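Side-chain contacts in TAF6 (Antonospora locustae, PDB 4ATG), which is probably a subunit of the transcription factor TFIID, with a HEAT repeat-containing C-terminal domain involved in Taf6-Taf9 complex formation: residues 19-24 against 57-62; 44-49 against 86-91; 116-121 against 127-132; 141-146 against 178-183; 152-157 against 186-191. All blocks are in the same frame, centred on the assembly; numbering follows the deposited sequence.

Contact 1: residues 19-24 against 57-62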
# COMPACT_ATOMS: atom_id res chain seq x y z
N MET A 19 0.37 17.92 10.57
CA MET A 19 -0.10 18.45 9.27
C MET A 19 -0.93 17.43 8.47
O MET A 19 -1.64 17.83 7.57
CB MET A 19 1.10 18.95 8.43
CG MET A 19 1.79 20.21 9.05
SD MET A 19 3.51 20.43 8.50
CE MET A 19 3.23 21.16 6.91
N ILE A 20 -0.86 16.13 8.80
CA ILE A 20 -1.61 15.09 8.06
C ILE A 20 -3.10 15.40 8.02
O ILE A 20 -3.70 15.40 6.94
CB ILE A 20 -1.31 13.66 8.61
CG1 ILE A 20 0.18 13.31 8.43
CG2 ILE A 20 -2.26 12.58 7.98
CD1 ILE A 20 0.63 11.97 9.14
N LYS A 21 -3.69 15.72 9.19
CA LYS A 21 -5.11 16.04 9.29
C LYS A 21 -5.28 17.55 9.34
O LYS A 21 -5.69 18.10 10.36
CB LYS A 21 -5.75 15.37 10.52
CG LYS A 21 -5.78 13.85 10.47
CD LYS A 21 -6.62 13.31 11.62
CE LYS A 21 -6.30 11.87 11.91
NZ LYS A 21 -7.22 11.31 12.95
N SER A 22 -4.94 18.24 8.25
CA SER A 22 -5.03 19.70 8.20
C SER A 22 -5.02 20.13 6.74
O SER A 22 -4.73 19.33 5.87
CB SER A 22 -3.83 20.33 8.92
OG SER A 22 -2.66 20.21 8.12
N ASP A 23 -5.21 21.43 6.50
CA ASP A 23 -5.14 22.04 5.16
C ASP A 23 -3.69 22.05 4.63
O ASP A 23 -3.47 22.44 3.49
CB ASP A 23 -5.66 23.48 5.25
CG ASP A 23 -4.89 24.28 6.29
OD1 ASP A 23 -5.06 23.99 7.50
OD2 ASP A 23 -4.00 25.06 5.89
N MET A 24 -2.70 21.66 5.47
CA MET A 24 -1.28 21.63 5.10
C MET A 24 -0.77 20.23 4.71
O MET A 24 0.44 20.04 4.56
CB MET A 24 -0.43 22.19 6.26
CG MET A 24 -0.81 23.61 6.65
SD MET A 24 0.24 24.26 7.97
CE MET A 24 -0.37 23.35 9.37
N PHE A 57 -9.52 3.64 8.97
CA PHE A 57 -10.20 2.89 7.91
C PHE A 57 -11.42 3.59 7.30
O PHE A 57 -11.70 3.38 6.12
CB PHE A 57 -10.54 1.47 8.35
CG PHE A 57 -9.33 0.58 8.55
CD1 PHE A 57 -8.25 0.64 7.67
CD2 PHE A 57 -9.29 -0.34 9.59
CE1 PHE A 57 -7.16 -0.21 7.83
CE2 PHE A 57 -8.18 -1.18 9.76
CZ PHE A 57 -7.13 -1.11 8.87
N LYS A 58 -12.10 4.43 8.10
CA LYS A 58 -13.30 5.16 7.68
C LYS A 58 -13.01 6.61 7.28
O LYS A 58 -13.95 7.37 7.04
CB LYS A 58 -14.40 5.08 8.76
CG LYS A 58 -14.79 3.66 9.19
CD LYS A 58 -15.47 2.86 8.08
CE LYS A 58 -15.78 1.46 8.52
NZ LYS A 58 -16.39 0.67 7.42
N GLU A 59 -11.72 7.00 7.21
CA GLU A 59 -11.31 8.34 6.81
C GLU A 59 -10.50 8.21 5.52
O GLU A 59 -9.28 8.12 5.58
CB GLU A 59 -10.51 9.05 7.92
CG GLU A 59 -11.37 9.36 9.14
CD GLU A 59 -10.62 10.02 10.27
OE1 GLU A 59 -10.47 11.26 10.25
OE2 GLU A 59 -10.18 9.29 11.19
N ALA A 60 -11.21 8.13 4.38
CA ALA A 60 -10.61 7.94 3.04
C ALA A 60 -9.54 8.96 2.73
O ALA A 60 -8.47 8.58 2.24
CB ALA A 60 -11.70 7.97 1.97
N GLU A 61 -9.78 10.24 3.06
CA GLU A 61 -8.80 11.30 2.80
C GLU A 61 -7.53 11.13 3.64
O GLU A 61 -6.44 11.33 3.12
CB GLU A 61 -9.43 12.70 2.88
CG GLU A 61 -10.50 12.92 1.81
CD GLU A 61 -10.06 12.62 0.38
OE1 GLU A 61 -9.05 13.21 -0.07
OE2 GLU A 61 -10.70 11.77 -0.28
N VAL A 62 -7.66 10.67 4.89
CA VAL A 62 -6.47 10.41 5.74
C VAL A 62 -5.70 9.24 5.17
O VAL A 62 -4.48 9.33 5.03
CB VAL A 62 -6.83 10.21 7.25
CG1 VAL A 62 -5.60 9.84 8.08
CG2 VAL A 62 -7.48 11.47 7.81
O HOH W 1 -7.73 8.73 12.32
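Lys21 reaches across to Val62 and Glu59, and following it outward shows how one long side chain can serve both an apolar and a charged neighbour. CB stays back from the other segment, its CG set opposite the carbonyl carbon (chi1 -66°). The first contact comes at CG, 4.0 Å from Val62 CG2, where lysine and valine cross at a slant. CD and CE run on past the same methyl, each 4.3 Å from Val62 CG2, because the chain stays extended beyond CG. The contact joins the chain leaving helix 7-20 to the start of helix 60-75 in an array of HEAT-type helices, and Leu52 of helix 42-55 packs against Ile20, Lys21 and Val62. At the tip, Lys21 NZ lies 4.0 Å from Glu59 OE2, a long salt bridge in which the two side chains meet roughly at right angles. A water closes the gap: it accepts from Lys21 NZ at 2.7 Å and donates to Glu59 OE2 at 2.8 Å. Glu59 occupies the N-cap position of helix 60-75. Ile20 adds a second apolar pair, its CG2 4.3 Å from the other valine methyl, Val62 CG1. Ser22 OG accepts from Met24 N in an ST turn.

Contact 2: residues 44-49 against 86-91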
# COMPACT_ATOMS: atom_id res chain seq x y z
N TYR A 44 10.37 6.07 12.32
CA TYR A 44 9.32 6.65 13.16
C TYR A 44 8.13 7.11 12.32
O TYR A 44 6.99 6.92 12.72
CB TYR A 44 9.89 7.76 14.05
CG TYR A 44 10.92 7.23 15.02
CD1 TYR A 44 10.61 6.21 15.91
CD2 TYR A 44 12.24 7.67 14.97
CE1 TYR A 44 11.58 5.65 16.73
CE2 TYR A 44 13.20 7.17 15.85
CZ TYR A 44 12.86 6.18 16.75
OH TYR A 44 13.81 5.68 17.61
N PHE A 45 8.40 7.69 11.13
CA PHE A 45 7.31 8.10 10.24
C PHE A 45 6.53 6.85 9.82
O PHE A 45 5.31 6.85 9.88
CB PHE A 45 7.86 8.81 8.99
CG PHE A 45 8.22 10.27 9.18
CD1 PHE A 45 7.29 11.17 9.70
CD2 PHE A 45 9.43 10.76 8.71
CE1 PHE A 45 7.60 12.53 9.83
CE2 PHE A 45 9.73 12.14 8.81
CZ PHE A 45 8.83 13.00 9.41
N ILE A 46 7.24 5.79 9.43
CA ILE A 46 6.60 4.54 9.01
C ILE A 46 5.81 3.93 10.15
O ILE A 46 4.67 3.51 9.94
CB ILE A 46 7.60 3.55 8.38
CG1 ILE A 46 8.18 4.14 7.08
CG2 ILE A 46 6.93 2.18 8.12
CD1 ILE A 46 9.44 3.55 6.71
N GLN A 47 6.37 3.89 11.36
CA GLN A 47 5.65 3.35 12.53
C GLN A 47 4.37 4.17 12.80
O GLN A 47 3.30 3.58 12.99
CB GLN A 47 6.57 3.33 13.78
CG GLN A 47 5.98 2.61 14.98
CD GLN A 47 6.51 3.14 16.30
OE1 GLN A 47 7.55 3.82 16.38
NE2 GLN A 47 5.79 2.85 17.37
N HIS A 48 4.46 5.53 12.80
CA HIS A 48 3.25 6.35 13.05
C HIS A 48 2.22 6.20 11.96
O HIS A 48 1.03 6.07 12.25
CB HIS A 48 3.59 7.85 13.20
CG HIS A 48 2.37 8.73 13.29
ND1 HIS A 48 1.73 8.95 14.49
CD2 HIS A 48 1.71 9.40 12.31
CE1 HIS A 48 0.71 9.76 14.21
NE2 HIS A 48 0.66 10.05 12.92
N ILE A 49 2.67 6.31 10.70
CA ILE A 49 1.76 6.23 9.56
C ILE A 49 1.04 4.88 9.57
O ILE A 49 -0.17 4.87 9.37
CB ILE A 49 2.47 6.55 8.20
CG1 ILE A 49 2.95 8.02 8.16
CG2 ILE A 49 1.53 6.28 7.02
CD1 ILE A 49 4.18 8.26 7.10
N HIS A 86 10.09 -3.69 3.99
CA HIS A 86 9.44 -4.80 4.70
C HIS A 86 8.34 -4.34 5.66
O HIS A 86 7.44 -5.12 5.98
CB HIS A 86 10.46 -5.71 5.39
CG HIS A 86 10.95 -5.19 6.71
ND1 HIS A 86 11.80 -4.10 6.80
CD2 HIS A 86 10.68 -5.63 7.96
CE1 HIS A 86 12.04 -3.93 8.09
NE2 HIS A 86 11.38 -4.82 8.83
N GLN A 87 8.42 -3.10 6.14
CA GLN A 87 7.40 -2.46 7.00
C GLN A 87 6.35 -1.69 6.17
O GLN A 87 5.16 -1.68 6.51
CB GLN A 87 8.05 -1.48 7.98
CG GLN A 87 9.01 -2.14 8.97
CD GLN A 87 9.80 -1.13 9.76
OE1 GLN A 87 9.73 0.09 9.54
NE2 GLN A 87 10.61 -1.61 10.68
N ILE A 88 6.77 -1.03 5.10
CA ILE A 88 5.84 -0.26 4.24
C ILE A 88 4.87 -1.19 3.49
O ILE A 88 3.66 -0.91 3.43
CB ILE A 88 6.64 0.62 3.23
CG1 ILE A 88 7.40 1.75 3.99
CG2 ILE A 88 5.68 1.25 2.14
CD1 ILE A 88 8.43 2.52 3.09
N LEU A 89 5.41 -2.25 2.88
CA LEU A 89 4.59 -3.14 2.04
C LEU A 89 3.36 -3.73 2.76
O LEU A 89 2.26 -3.54 2.22
CB LEU A 89 5.46 -4.23 1.39
CG LEU A 89 6.02 -3.91 0.02
CD1 LEU A 89 7.06 -4.96 -0.36
CD2 LEU A 89 4.91 -3.93 -1.05
N PRO A 90 3.47 -4.33 3.97
CA PRO A 90 2.25 -4.85 4.62
C PRO A 90 1.25 -3.76 5.00
O PRO A 90 0.06 -4.00 4.91
CB PRO A 90 2.78 -5.65 5.82
CG PRO A 90 4.11 -5.14 6.08
CD PRO A 90 4.67 -4.65 4.77
N SER A 91 1.72 -2.53 5.28
CA SER A 91 0.84 -1.40 5.61
C SER A 91 0.07 -0.97 4.34
O SER A 91 -1.14 -0.76 4.39
CB SER A 91 1.65 -0.24 6.15
OG SER A 91 0.78 0.79 6.57
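Gln87 and Ile88 receive Ile46 between them, each set nearly perpendicular to the isoleucine. In chain order Gln87 comes first. Its CB and its amide oxygen OE1 both lie 3.8 Å from Ile46 CG2, so the methyl rests against the glutamine at two points; no hydrogen bond is involved. Ile46 directs this methyl anti to its own backbone N and places CG1 opposite the carbonyl carbon (chi1 -64°), which leaves the other branch for Ile88. There Ile46 CD1 touches Ile88 CG1 at 3.8 Å, and the two CD1 methyls of Ile46 and Ile88 are 3.9 Å apart. With an alanine in place of Ile46, Gln87 and Ile88 would probably face a gap, the glutamine side chain being freer to turn. Leu89 belongs to another interface, packing on Val114 and Ile117 of helix 104-121. At Pro90 the helix is kinked, since the ring nitrogen has no hydrogen to give to the preceding turn. Ser91 follows, its OG hydrogen-bonded to Tyr70 OH on helix 60-75. Helices 42-55 and 85-97 meet through two isoleucines and the stem and amide oxygen of a glutamine, with helix 60-75 between them in sequence, as in the stacked helices of a HEAT-repeat solenoid.

Contact 3: residues 116-121 against 127-132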
# COMPACT_ATOMS: atom_id res chain seq x y z
N TYR A 116 4.60 -0.08 -7.75
CA TYR A 116 5.86 0.67 -7.89
C TYR A 116 6.99 -0.06 -7.14
O TYR A 116 8.10 -0.18 -7.66
CB TYR A 116 5.70 2.08 -7.33
CG TYR A 116 6.95 2.91 -7.52
CD1 TYR A 116 7.16 3.63 -8.69
CD2 TYR A 116 7.96 2.92 -6.56
CE1 TYR A 116 8.33 4.36 -8.89
CE2 TYR A 116 9.13 3.68 -6.74
CZ TYR A 116 9.31 4.38 -7.92
OH TYR A 116 10.43 5.14 -8.13
N ILE A 117 6.69 -0.53 -5.93
CA ILE A 117 7.69 -1.25 -5.11
C ILE A 117 8.04 -2.55 -5.79
O ILE A 117 9.22 -2.88 -5.93
CB ILE A 117 7.16 -1.46 -3.68
CG1 ILE A 117 7.01 -0.10 -2.95
CG2 ILE A 117 8.07 -2.44 -2.87
CD1 ILE A 117 6.23 -0.19 -1.57
N TYR A 118 7.02 -3.28 -6.24
CA TYR A 118 7.19 -4.55 -6.94
C TYR A 118 8.10 -4.34 -8.16
O TYR A 118 9.10 -5.06 -8.33
CB TYR A 118 5.82 -5.11 -7.37
CG TYR A 118 5.87 -6.48 -8.00
CD1 TYR A 118 5.73 -7.63 -7.23
CD2 TYR A 118 5.91 -6.62 -9.39
CE1 TYR A 118 5.69 -8.90 -7.82
CE2 TYR A 118 5.90 -7.89 -9.98
CZ TYR A 118 5.78 -9.02 -9.19
OH TYR A 118 5.75 -10.26 -9.78
N ASP A 119 7.76 -3.38 -9.01
CA ASP A 119 8.55 -3.11 -10.22
C ASP A 119 9.97 -2.64 -9.92
O ASP A 119 10.90 -3.01 -10.65
CB ASP A 119 7.85 -2.06 -11.09
CG ASP A 119 6.60 -2.57 -11.81
OD1 ASP A 119 6.44 -3.79 -11.92
OD2 ASP A 119 5.85 -1.73 -12.34
N THR A 120 10.15 -1.82 -8.89
CA THR A 120 11.46 -1.24 -8.59
C THR A 120 12.40 -2.20 -7.87
O THR A 120 13.62 -2.15 -8.11
CB THR A 120 11.25 0.07 -7.79
OG1 THR A 120 10.40 0.93 -8.55
CG2 THR A 120 12.57 0.81 -7.47
N TYR A 121 11.86 -2.97 -6.93
CA TYR A 121 12.67 -3.79 -6.00
C TYR A 121 12.58 -5.29 -6.05
O TYR A 121 13.42 -5.93 -5.38
CB TYR A 121 12.34 -3.32 -4.56
CG TYR A 121 12.68 -1.87 -4.32
CD1 TYR A 121 14.00 -1.46 -4.15
CD2 TYR A 121 11.68 -0.90 -4.26
CE1 TYR A 121 14.31 -0.12 -3.92
CE2 TYR A 121 11.99 0.44 -4.04
CZ TYR A 121 13.31 0.83 -3.88
OH TYR A 121 13.63 2.15 -3.67
N THR A 127 12.76 -12.07 -1.55
CA THR A 127 11.55 -12.42 -0.80
C THR A 127 10.37 -11.48 -1.09
O THR A 127 9.24 -11.80 -0.74
CB THR A 127 11.84 -12.41 0.70
OG1 THR A 127 12.20 -11.08 1.08
CG2 THR A 127 12.93 -13.40 1.12
N LEU A 128 10.63 -10.34 -1.71
CA LEU A 128 9.60 -9.33 -1.97
C LEU A 128 8.40 -9.82 -2.82
O LEU A 128 7.27 -9.73 -2.34
CB LEU A 128 10.25 -8.07 -2.56
CG LEU A 128 9.48 -6.77 -2.49
CD1 LEU A 128 10.44 -5.58 -2.39
CD2 LEU A 128 8.54 -6.61 -3.70
N ALA A 129 8.64 -10.25 -4.07
CA ALA A 129 7.55 -10.64 -4.97
C ALA A 129 6.77 -11.86 -4.45
O ALA A 129 5.54 -11.78 -4.43
CB ALA A 129 8.08 -10.91 -6.38
N PRO A 130 7.42 -12.96 -3.98
CA PRO A 130 6.64 -14.11 -3.49
C PRO A 130 5.70 -13.75 -2.35
O PRO A 130 4.56 -14.20 -2.37
CB PRO A 130 7.72 -15.13 -3.09
CG PRO A 130 8.91 -14.76 -3.90
CD PRO A 130 8.87 -13.26 -3.91
N ARG A 131 6.15 -12.91 -1.40
CA ARG A 131 5.34 -12.47 -0.26
C ARG A 131 4.12 -11.66 -0.71
O ARG A 131 3.00 -11.92 -0.24
CB ARG A 131 6.20 -11.68 0.75
CG ARG A 131 7.08 -12.60 1.60
CD ARG A 131 8.06 -11.84 2.48
NE ARG A 131 8.97 -12.76 3.16
CZ ARG A 131 10.05 -12.38 3.85
NH1 ARG A 131 10.36 -11.10 3.95
NH2 ARG A 131 10.82 -13.29 4.42
N VAL A 132 4.32 -10.70 -1.63
CA VAL A 132 3.25 -9.87 -2.20
C VAL A 132 2.25 -10.77 -2.94
O VAL A 132 1.05 -10.69 -2.66
CB VAL A 132 3.81 -8.72 -3.10
CG1 VAL A 132 2.70 -8.05 -3.93
CG2 VAL A 132 4.55 -7.67 -2.27
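Tyr118 and Ala129 make the closest approach, with ring atom CE1 of Tyr118 3.4 Å from Ala129 CB. The methyl comes to the ring obliquely, and CZ of the same ring lies 4.1 Å from it. Tyr118 CG is anti to the backbone N (chi1 -175°), a setting that carries the ring out alongside the alanine. Leu128 supplies the rest of the first shell. Its CD1 rests against both Tyr121 CB, at 3.7 Å, and Ile117 CG2, at 4.0 Å, while its CD2 faces Tyr118 CA. These pairs close a helical hairpin within the HEAT-repeat domain: segments 116-121 and 128-132, at the facing ends of helices 104-121 and 128-140, run nearly antiparallel (153°), their axes 10.4 Å apart at the closest. Behind this shell, Leu89 of helix 85-97 packs on both Ile117 and Leu128, and Tyr121 also rests on Leu85 of that helix. Farther out, Thr120 OG1 donates to Tyr116 O at 2.7 Å, and Thr120 N reaches the same oxygen from the opposite face of its carbonyl plane. The methyl CG2 of Thr120 lies over one face of the Tyr121 ring, toward its rim. Asp119 pairs with Lys115 in a salt bridge.

Contact 4: residues 141-146 against 178-183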
# COMPACT_ATOMS: atom_id res chain seq x y z
N MET A 141 -8.69 -15.42 -3.36
CA MET A 141 -9.23 -16.78 -3.34
C MET A 141 -9.87 -17.25 -2.03
O MET A 141 -10.29 -18.40 -1.95
CB MET A 141 -8.17 -17.77 -3.85
CG MET A 141 -7.73 -17.53 -5.29
SD MET A 141 -9.07 -17.51 -6.51
CE MET A 141 -9.59 -19.25 -6.47
N ASP A 142 -9.98 -16.38 -1.02
CA ASP A 142 -10.57 -16.73 0.28
C ASP A 142 -12.08 -16.53 0.27
O ASP A 142 -12.52 -15.37 0.26
CB ASP A 142 -9.90 -15.92 1.40
CG ASP A 142 -10.34 -16.27 2.82
OD1 ASP A 142 -11.33 -17.02 2.97
OD2 ASP A 142 -9.69 -15.78 3.78
N PRO A 143 -12.91 -17.62 0.38
CA PRO A 143 -14.38 -17.43 0.38
C PRO A 143 -14.94 -16.63 1.55
O PRO A 143 -16.06 -16.14 1.44
CB PRO A 143 -14.93 -18.86 0.32
CG PRO A 143 -13.78 -19.73 -0.08
CD PRO A 143 -12.55 -19.05 0.45
N ASN A 144 -14.16 -16.47 2.64
CA ASN A 144 -14.53 -15.73 3.85
C ASN A 144 -14.27 -14.23 3.74
O ASN A 144 -14.82 -13.45 4.52
CB ASN A 144 -13.83 -16.32 5.08
CG ASN A 144 -14.02 -17.81 5.24
OD1 ASN A 144 -15.14 -18.33 5.15
ND2 ASN A 144 -12.94 -18.54 5.45
N ARG A 145 -13.42 -13.83 2.77
CA ARG A 145 -13.11 -12.43 2.54
C ARG A 145 -14.29 -11.75 1.88
O ARG A 145 -15.04 -12.41 1.15
CB ARG A 145 -11.86 -12.29 1.65
CG ARG A 145 -10.56 -12.44 2.40
CD ARG A 145 -10.30 -11.20 3.22
NE ARG A 145 -9.15 -11.36 4.10
CZ ARG A 145 -8.58 -10.36 4.76
NH1 ARG A 145 -9.07 -9.13 4.65
NH2 ARG A 145 -7.53 -10.58 5.53
N SER A 146 -14.46 -10.44 2.13
CA SER A 146 -15.54 -9.64 1.55
C SER A 146 -15.29 -9.38 0.07
O SER A 146 -14.15 -9.52 -0.41
CB SER A 146 -15.69 -8.31 2.28
OG SER A 146 -14.69 -7.37 1.90
N ARG A 178 -16.44 -20.23 -10.14
CA ARG A 178 -17.23 -21.39 -9.72
C ARG A 178 -17.57 -21.41 -8.23
O ARG A 178 -18.70 -21.76 -7.87
CB ARG A 178 -16.48 -22.68 -10.11
CG ARG A 178 -17.26 -23.97 -9.84
CD ARG A 178 -16.48 -25.22 -10.22
NE ARG A 178 -15.19 -25.34 -9.53
CZ ARG A 178 -15.03 -25.82 -8.30
NH1 ARG A 178 -16.08 -26.18 -7.57
NH2 ARG A 178 -13.82 -25.91 -7.77
N THR A 179 -16.59 -21.07 -7.38
CA THR A 179 -16.73 -21.19 -5.92
C THR A 179 -17.08 -19.92 -5.13
O THR A 179 -17.61 -20.04 -4.01
CB THR A 179 -15.50 -21.89 -5.35
OG1 THR A 179 -14.38 -21.02 -5.45
CG2 THR A 179 -15.18 -23.18 -6.06
N ILE A 180 -16.73 -18.74 -5.64
CA ILE A 180 -17.00 -17.50 -4.91
C ILE A 180 -17.94 -16.63 -5.75
O ILE A 180 -19.08 -16.40 -5.34
CB ILE A 180 -15.70 -16.80 -4.42
CG1 ILE A 180 -14.85 -17.76 -3.54
CG2 ILE A 180 -16.02 -15.51 -3.66
CD1 ILE A 180 -13.32 -17.36 -3.36
N GLY A 181 -17.46 -16.21 -6.92
CA GLY A 181 -18.23 -15.48 -7.92
C GLY A 181 -18.90 -14.19 -7.49
O GLY A 181 -20.04 -13.94 -7.88
N LYS A 182 -18.21 -13.35 -6.71
CA LYS A 182 -18.77 -12.04 -6.34
C LYS A 182 -18.73 -11.16 -7.59
O LYS A 182 -17.69 -11.08 -8.24
CB LYS A 182 -18.05 -11.41 -5.13
CG LYS A 182 -18.33 -12.11 -3.79
CD LYS A 182 -19.76 -11.88 -3.28
CE LYS A 182 -20.07 -12.73 -2.07
NZ LYS A 182 -21.53 -12.74 -1.77
N LYS A 183 -19.90 -10.62 -7.98
CA LYS A 183 -20.12 -9.85 -9.22
C LYS A 183 -19.10 -8.75 -9.51
O LYS A 183 -18.61 -8.66 -10.64
CB LYS A 183 -21.56 -9.32 -9.30
CG LYS A 183 -22.65 -10.41 -9.33
CD LYS A 183 -22.80 -11.08 -10.70
CE LYS A 183 -23.75 -12.26 -10.63
NZ LYS A 183 -23.78 -13.01 -11.92
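Ile180 meets Pro143 and the backbone around it by apolar contact. The proline ring lies athwart the isoleucine, with Pro143 CB 4.0 Å from Ile180 CG1. The terminal methyl goes further and settles against the main chain, Ile180 CD1 being 3.5 Å from Met141 O and 3.8 Å from Pro143 N. Replacing Ile180 by an alanine would probably open a gap beside the proline and leave this stretch of backbone without its apolar neighbour. Hydrogen bonds within 141-146 shape the surface that is touched. Asp142 OD1 accepts from Asn144 N at 2.9 Å (N-H...O angle 156°), met from above the carboxylate plane, while Asp142 O takes Arg145 N at 3.1 Å and also Gln150 NE2 of helix 147-160. Turning geometry marks the other side, where Gly181 leaves helix 162-179 with positive phi. The contact thus joins two interhelical connections of the HEAT-type array, one of them built on an Asx turn combined with a type I beta turn.

Contact 5: residues 152-157 against 186-191; sequences GALYCL and TNLLDN
Bearing Leu154 and Tyr155 on one side and Leu188 and Leu189 on the other, the two helical segments run almost parallel, 13° apart in direction, with axes that approach to 10.1 Å. Leu188 and Leu154 carry the contact between them. The CD2 methyl of Leu188 enters between the two residues opposite, 3.7 Å from Leu154 CG and 3.5 Å from Tyr155 N, and close enough to the Tyr155 backbone to rest on it. Tyr155 CB, 4.0 Å from Leu188 CD2, borders the same methyl, while Leu188 CD1 lies at the edge of the tyrosine ring, near its plane. Leu154 and Leu188 lie alongside one another, pointing opposite ways, each with CG anti to its backbone N (chi1 -177° and 174°). This carries Leu154 CD2 on to Leu189, 3.9 Å from Leu189 CB. Ile169 of helix 162-179 packs against both Leu154 and Leu189, tying the intervening helix into the same apolar layer. Tyr155 also packs on Lys108 and Ala111 of helix 104-121. Like-directed helices 147-160 and 183-194, linked through helix 162-179 and packed by leucines, show the layered stacking expected of an alpha-solenoid built from HEAT repeats.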
# COMPACT_ATOMS: atom_id res chain seq x y z
N GLY A 152 -9.93 -5.58 -4.22
CA GLY A 152 -8.66 -4.88 -4.04
C GLY A 152 -7.51 -5.81 -4.37
O GLY A 152 -6.61 -5.45 -5.14
N ALA A 153 -7.55 -7.03 -3.82
CA ALA A 153 -6.50 -8.05 -4.04
C ALA A 153 -6.34 -8.36 -5.53
O ALA A 153 -5.22 -8.33 -6.03
CB ALA A 153 -6.82 -9.31 -3.27
N LEU A 154 -7.46 -8.60 -6.25
CA LEU A 154 -7.41 -8.87 -7.69
C LEU A 154 -6.92 -7.66 -8.49
O LEU A 154 -6.11 -7.82 -9.41
CB LEU A 154 -8.78 -9.33 -8.23
CG LEU A 154 -8.80 -9.72 -9.73
CD1 LEU A 154 -7.76 -10.82 -10.06
CD2 LEU A 154 -10.18 -10.14 -10.17
N TYR A 155 -7.40 -6.45 -8.16
CA TYR A 155 -6.96 -5.23 -8.84
C TYR A 155 -5.46 -5.10 -8.75
O TYR A 155 -4.81 -4.86 -9.77
CB TYR A 155 -7.62 -3.97 -8.25
CG TYR A 155 -7.19 -2.72 -8.99
CD1 TYR A 155 -7.78 -2.38 -10.21
CD2 TYR A 155 -6.14 -1.94 -8.53
CE1 TYR A 155 -7.35 -1.27 -10.93
CE2 TYR A 155 -5.69 -0.82 -9.25
CZ TYR A 155 -6.31 -0.50 -10.45
OH TYR A 155 -5.91 0.60 -11.17
N CYS A 156 -4.89 -5.30 -7.55
CA CYS A 156 -3.44 -5.20 -7.35
C CYS A 156 -2.70 -6.24 -8.20
O CYS A 156 -1.78 -5.85 -8.92
CB CYS A 156 -3.06 -5.30 -5.88
SG CYS A 156 -1.34 -4.87 -5.55
N LEU A 157 -3.14 -7.52 -8.16
CA LEU A 157 -2.53 -8.56 -8.99
C LEU A 157 -2.56 -8.19 -10.47
O LEU A 157 -1.56 -8.36 -11.18
CB LEU A 157 -3.30 -9.89 -8.82
CG LEU A 157 -3.01 -10.67 -7.52
CD1 LEU A 157 -3.99 -11.83 -7.36
CD2 LEU A 157 -1.58 -11.24 -7.52
N THR A 186 -15.86 -10.70 -10.39
CA THR A 186 -15.98 -11.34 -11.71
C THR A 186 -15.99 -10.31 -12.83
O THR A 186 -15.44 -10.59 -13.89
CB THR A 186 -17.15 -12.33 -11.79
OG1 THR A 186 -18.37 -11.60 -11.74
CG2 THR A 186 -17.10 -13.37 -10.70
N ASN A 187 -16.60 -9.12 -12.60
CA ASN A 187 -16.60 -8.03 -13.60
C ASN A 187 -15.17 -7.57 -13.88
O ASN A 187 -14.80 -7.39 -15.04
CB ASN A 187 -17.45 -6.84 -13.16
CG ASN A 187 -18.94 -7.02 -13.38
OD1 ASN A 187 -19.39 -7.89 -14.14
ND2 ASN A 187 -19.74 -6.18 -12.74
N LEU A 188 -14.36 -7.42 -12.83
CA LEU A 188 -12.96 -7.03 -12.97
C LEU A 188 -12.18 -8.14 -13.68
O LEU A 188 -11.43 -7.88 -14.61
CB LEU A 188 -12.32 -6.77 -11.57
CG LEU A 188 -10.81 -6.48 -11.55
CD1 LEU A 188 -10.44 -5.22 -12.40
CD2 LEU A 188 -10.30 -6.31 -10.11
N LEU A 189 -12.39 -9.38 -13.25
CA LEU A 189 -11.75 -10.57 -13.79
C LEU A 189 -11.99 -10.67 -15.29
O LEU A 189 -11.02 -10.83 -16.03
CB LEU A 189 -12.28 -11.80 -13.02
CG LEU A 189 -11.63 -13.17 -13.29
CD1 LEU A 189 -10.12 -13.11 -13.09
CD2 LEU A 189 -12.20 -14.22 -12.32
N ASP A 190 -13.25 -10.51 -15.75
CA ASP A 190 -13.61 -10.56 -17.17
C ASP A 190 -12.87 -9.47 -17.98
O ASP A 190 -12.38 -9.75 -19.07
CB ASP A 190 -15.13 -10.47 -17.37
CG ASP A 190 -15.92 -11.73 -17.05
OD1 ASP A 190 -15.30 -12.82 -16.95
OD2 ASP A 190 -17.16 -11.63 -16.92
N ASN A 191 -12.74 -8.24 -17.41
CA ASN A 191 -12.01 -7.14 -18.05
C ASN A 191 -10.51 -7.42 -18.15
O ASN A 191 -9.90 -7.18 -19.19
CB ASN A 191 -12.26 -5.81 -17.30
CG ASN A 191 -13.69 -5.32 -17.37
OD1 ASN A 191 -14.46 -5.68 -18.26
ND2 ASN A 191 -14.09 -4.46 -16.44

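The five contacts sample successive parts of one elongated helical array. Contacts 1 and 2 have segments that alternate along the chain, and their centres lie 17 Å apart. Contact 2 leads directly into contact 3, 16 Å away between centres, through Leu89: its CD1 is 3.7 Å from both Leu128 CG and Ile117 CG2, so helices 85-97, 104-121 and 128-140 share one apolar core. Contacts 4 and 5 form a second pair, with centres 12 Å apart, alternating in sequence and touching where Gly181 CA meets Thr186 CG2 at 3.7 Å. Contact 3 stops short of contact 5, with nearest atoms about 5 Å apart, while contacts 1 and 4 are farthest from each other, 32 Å between centres.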